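Local coordinates for Lmo2470 protein (Listeria monocytogenes EGD-e, PDB 5HL3) that probably acts as a secreted calcium-binding internalin that interacts with the host protein afadin and facilitates crossing of the basement membrane, at residues 264-275 / 350-361. Numbering follows the deposited sequence. Where two conformers were deposited one is given.
With CA (calcium ion), chain H.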
# COMPACT_ATOMS: atom_id res chain seq x y z
N SER A 264 7.34 -17.16 -1.14
CA SER A 264 7.17 -17.38 -2.57
C SER A 264 7.93 -16.33 -3.37
O SER A 264 8.05 -15.16 -2.95
CB SER A 264 5.70 -17.33 -2.96
OG SER A 264 5.01 -18.45 -2.43
N GLN A 265 8.46 -16.76 -4.50
CA GLN A 265 9.24 -15.88 -5.38
C GLN A 265 9.34 -16.55 -6.73
O GLN A 265 9.30 -17.77 -6.80
CB GLN A 265 10.64 -15.64 -4.77
CG GLN A 265 11.39 -14.39 -5.22
CD GLN A 265 10.95 -13.05 -4.61
OE1 GLN A 265 11.47 -12.01 -4.99
NE2 GLN A 265 10.03 -13.08 -3.66
N ASN A 266 9.46 -15.77 -7.77
CA ASN A 266 9.64 -16.28 -9.11
C ASN A 266 10.82 -15.56 -9.75
O ASN A 266 11.39 -14.61 -9.19
CB ASN A 266 8.35 -16.14 -9.90
CG ASN A 266 7.23 -16.96 -9.33
OD1 ASN A 266 6.57 -16.57 -8.37
ND2 ASN A 266 7.04 -18.15 -9.87
N GLY A 267 11.36 -16.10 -10.83
CA GLY A 267 12.42 -15.40 -11.50
C GLY A 267 12.83 -16.05 -12.78
O GLY A 267 12.41 -17.17 -13.08
N GLU A 268 13.66 -15.33 -13.51
CA GLU A 268 14.21 -15.78 -14.79
C GLU A 268 15.72 -15.79 -14.66
O GLU A 268 16.33 -14.81 -14.16
CB GLU A 268 13.81 -14.83 -15.92
CG GLU A 268 12.31 -14.61 -16.11
CD GLU A 268 11.52 -15.82 -16.63
OE1 GLU A 268 11.93 -16.50 -17.60
OE2 GLU A 268 10.40 -16.02 -16.12
N LEU A 269 16.33 -16.89 -15.09
CA LEU A 269 17.78 -17.03 -15.08
C LEU A 269 18.34 -16.88 -16.51
O LEU A 269 17.57 -16.87 -17.48
CB LEU A 269 18.20 -18.35 -14.42
CG LEU A 269 17.52 -18.64 -13.09
CD1 LEU A 269 18.00 -19.95 -12.52
CD2 LEU A 269 17.75 -17.49 -12.13
N PRO A 270 19.66 -16.77 -16.66
CA PRO A 270 20.19 -16.55 -18.01
C PRO A 270 20.00 -17.71 -18.99
O PRO A 270 19.96 -18.88 -18.59
CB PRO A 270 21.71 -16.32 -17.73
CG PRO A 270 21.74 -15.80 -16.33
CD PRO A 270 20.72 -16.65 -15.64
N ASP A 271 19.85 -17.37 -20.26
CA ASP A 271 19.83 -18.38 -21.32
C ASP A 271 21.15 -19.17 -21.28
O ASP A 271 22.20 -18.60 -21.01
CB ASP A 271 19.73 -17.74 -22.72
CG ASP A 271 18.46 -16.94 -22.95
OD1 ASP A 271 17.44 -17.17 -22.29
OD2 ASP A 271 18.52 -16.03 -23.80
N GLN A 272 21.08 -20.45 -21.59
CA GLN A 272 22.29 -21.25 -21.76
C GLN A 272 22.24 -22.05 -23.05
O GLN A 272 21.18 -22.43 -23.52
CB GLN A 272 22.49 -22.20 -20.60
CG GLN A 272 22.77 -21.52 -19.29
CD GLN A 272 23.29 -22.51 -18.25
OE1 GLN A 272 24.15 -23.35 -18.55
NE2 GLN A 272 22.77 -22.42 -17.03
N THR A 273 23.42 -22.30 -23.60
CA THR A 273 23.63 -23.17 -24.75
C THR A 273 24.58 -24.29 -24.31
O THR A 273 25.67 -24.00 -23.80
CB THR A 273 24.19 -22.40 -25.96
OG1 THR A 273 23.25 -21.38 -26.32
CG2 THR A 273 24.44 -23.34 -27.14
N ILE A 274 24.16 -25.55 -24.45
CA ILE A 274 24.97 -26.68 -24.05
C ILE A 274 24.98 -27.71 -25.17
O ILE A 274 24.21 -27.62 -26.13
CB ILE A 274 24.44 -27.34 -22.74
CG1 ILE A 274 23.10 -28.06 -22.98
CG2 ILE A 274 24.32 -26.31 -21.64
CD1 ILE A 274 22.46 -28.65 -21.74
N ASN A 275 25.86 -28.69 -25.05
CA ASN A 275 25.93 -29.76 -26.04
C ASN A 275 25.13 -30.94 -25.56
O ASN A 275 25.01 -31.17 -24.36
CB ASN A 275 27.37 -30.16 -26.29
CG ASN A 275 28.17 -29.04 -26.92
OD1 ASN A 275 27.76 -28.46 -27.93
ND2 ASN A 275 29.30 -28.70 -26.31
N GLY A 350 2.42 -22.03 -1.65
CA GLY A 350 3.68 -21.31 -1.85
C GLY A 350 4.73 -22.11 -2.60
O GLY A 350 4.78 -23.33 -2.50
N VAL A 351 5.60 -21.40 -3.30
CA VAL A 351 6.75 -22.02 -3.97
C VAL A 351 7.70 -20.92 -4.44
O VAL A 351 7.27 -19.80 -4.70
CB VAL A 351 6.33 -22.91 -5.18
CG1 VAL A 351 5.72 -22.09 -6.29
CG2 VAL A 351 7.49 -23.73 -5.70
N CYS A 352 8.99 -21.26 -4.52
CA CYS A 352 10.00 -20.43 -5.15
C CYS A 352 10.40 -21.12 -6.45
O CYS A 352 10.85 -22.26 -6.41
CB CYS A 352 11.20 -20.22 -4.23
SG CYS A 352 10.85 -19.19 -2.78
N SER A 353 10.18 -20.47 -7.59
CA SER A 353 10.34 -21.13 -8.90
C SER A 353 11.05 -20.24 -9.89
O SER A 353 10.70 -19.08 -10.06
CB SER A 353 8.94 -21.46 -9.45
OG SER A 353 9.00 -21.96 -10.79
N TYR A 354 12.08 -20.79 -10.53
CA TYR A 354 12.97 -20.06 -11.43
C TYR A 354 13.06 -20.77 -12.77
O TYR A 354 13.38 -21.95 -12.82
CB TYR A 354 14.36 -19.88 -10.79
CG TYR A 354 14.24 -18.97 -9.59
CD1 TYR A 354 13.85 -19.46 -8.35
CD2 TYR A 354 14.38 -17.60 -9.75
CE1 TYR A 354 13.65 -18.59 -7.29
CE2 TYR A 354 14.22 -16.74 -8.68
CZ TYR A 354 13.82 -17.23 -7.47
OH TYR A 354 13.57 -16.37 -6.39
N ASP A 355 12.87 -20.01 -13.84
CA ASP A 355 12.80 -20.53 -15.19
C ASP A 355 13.97 -20.05 -16.03
O ASP A 355 14.44 -18.93 -15.83
CB ASP A 355 11.55 -20.00 -15.88
CG ASP A 355 10.29 -20.36 -15.18
OD1 ASP A 355 10.27 -21.19 -14.25
OD2 ASP A 355 9.28 -19.78 -15.60
N TRP A 356 14.36 -20.83 -17.04
CA TRP A 356 15.34 -20.34 -18.03
C TRP A 356 15.24 -21.19 -19.27
O TRP A 356 14.71 -22.29 -19.24
CB TRP A 356 16.78 -20.29 -17.46
CG TRP A 356 17.47 -21.63 -17.27
CD1 TRP A 356 18.45 -22.15 -18.06
CD2 TRP A 356 17.30 -22.57 -16.19
NE1 TRP A 356 18.88 -23.36 -17.57
CE2 TRP A 356 18.18 -23.63 -16.42
CE3 TRP A 356 16.47 -22.62 -15.07
CZ2 TRP A 356 18.26 -24.73 -15.59
CZ3 TRP A 356 16.57 -23.72 -14.23
CH2 TRP A 356 17.44 -24.77 -14.52
N ASN A 357 15.77 -20.64 -20.35
CA ASN A 357 15.77 -21.33 -21.65
C ASN A 357 17.12 -21.93 -21.95
O ASN A 357 18.16 -21.32 -21.72
CB ASN A 357 15.38 -20.35 -22.77
CG ASN A 357 13.94 -19.89 -22.69
OD1 ASN A 357 13.10 -20.58 -22.10
ND2 ASN A 357 13.65 -18.72 -23.26
N VAL A 358 17.09 -23.15 -22.48
CA VAL A 358 18.30 -23.87 -22.83
C VAL A 358 18.23 -24.31 -24.29
O VAL A 358 17.22 -24.86 -24.73
CB VAL A 358 18.48 -25.14 -21.95
CG1 VAL A 358 19.74 -25.92 -22.31
CG2 VAL A 358 18.52 -24.75 -20.48
N THR A 359 19.32 -24.04 -25.02
CA THR A 359 19.51 -24.53 -26.37
C THR A 359 20.48 -25.71 -26.24
O THR A 359 21.59 -25.57 -25.73
CB THR A 359 20.11 -23.45 -27.31
OG1 THR A 359 19.26 -22.29 -27.34
CG2 THR A 359 20.30 -24.02 -28.75
N ILE A 360 20.05 -26.89 -26.70
CA ILE A 360 20.92 -28.07 -26.75
C ILE A 360 21.32 -28.33 -28.19
O ILE A 360 20.47 -28.54 -29.05
CB ILE A 360 20.23 -29.32 -26.15
CG1 ILE A 360 19.76 -28.99 -24.73
CG2 ILE A 360 21.19 -30.51 -26.17
CD1 ILE A 360 19.24 -30.16 -23.91
N ASN A 361 22.61 -28.29 -28.46
CA ASN A 361 23.13 -28.56 -29.81
C ASN A 361 23.67 -29.96 -29.96
O ASN A 361 24.19 -30.53 -29.02
CB ASN A 361 24.21 -27.55 -30.14
CG ASN A 361 23.65 -26.18 -30.37
OD1 ASN A 361 22.63 -26.02 -31.05
ND2 ASN A 361 24.32 -25.17 -29.85
OXT ASN A 361 23.63 -30.52 -31.07
CA CA H . 8.32 -21.69 -13.05
O HOH W 1 5.36 -18.61 -6.45
O HOH W 2 8.54 -19.40 -12.11
O HOH W 3 8.95 -17.51 -17.46
O HOH W 4 16.55 -17.87 -19.87
O HOH W 5 19.62 -20.67 -25.22
O HOH W 6 26.68 -25.76 -28.48
O HOH W 7 6.84 -20.36 -14.42
O HOH W 8 6.35 -22.34 -12.06
O HOH W 9 7.57 -23.12 -14.87
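Ser264 OG accepts the backbone N-H of Val351 at 3.1 Å, a side-chain bond that precedes the first backbone bonds between 264-275 and 350-361. Gln265 turns its CG anti to the backbone N (chi1 -157°), which sets that carbon 3.2 Å from Tyr354 OH; the hydroxyl and the amide oxygen of Gln265 both bond to the backbone of Leu249, joining this strand pair to the leucine-rich repeats. Asn266 donates from ND2 to a water that also ligates the calcium ion. Ser353 OG and Asp355 OD1 bind this ion at 2.4 Å and 2.3 Å, and Asp339 on strand 334-345 is a further ligand. At Gly267 the tyrosine ring runs obliquely past the backbone, Tyr354 CD2 lying 3.4 Å from Gly267 CA. The pairing is parallel, the axes of 265-268 and 350-360 diverging by 12°, and places 265-274 at the edge of the mixed beta-sheet of the C-terminal domain. Leu269 CD1 touches both Tyr354 CB and Trp356 CE3, each at 4.0 Å. Through Pro270 and Asp271 the register slips by one residue; one water links Leu269 O, Asp271 OD1 and Asn357 N by hydrogen bonds. Parallel pairing resumes at Gln272, whose NE2 bonds to Thr281 O. Beyond Thr273, Ile274 packs CD1 against Val358 CG1 at 3.9 Å and CG1 against Ile360 CG1.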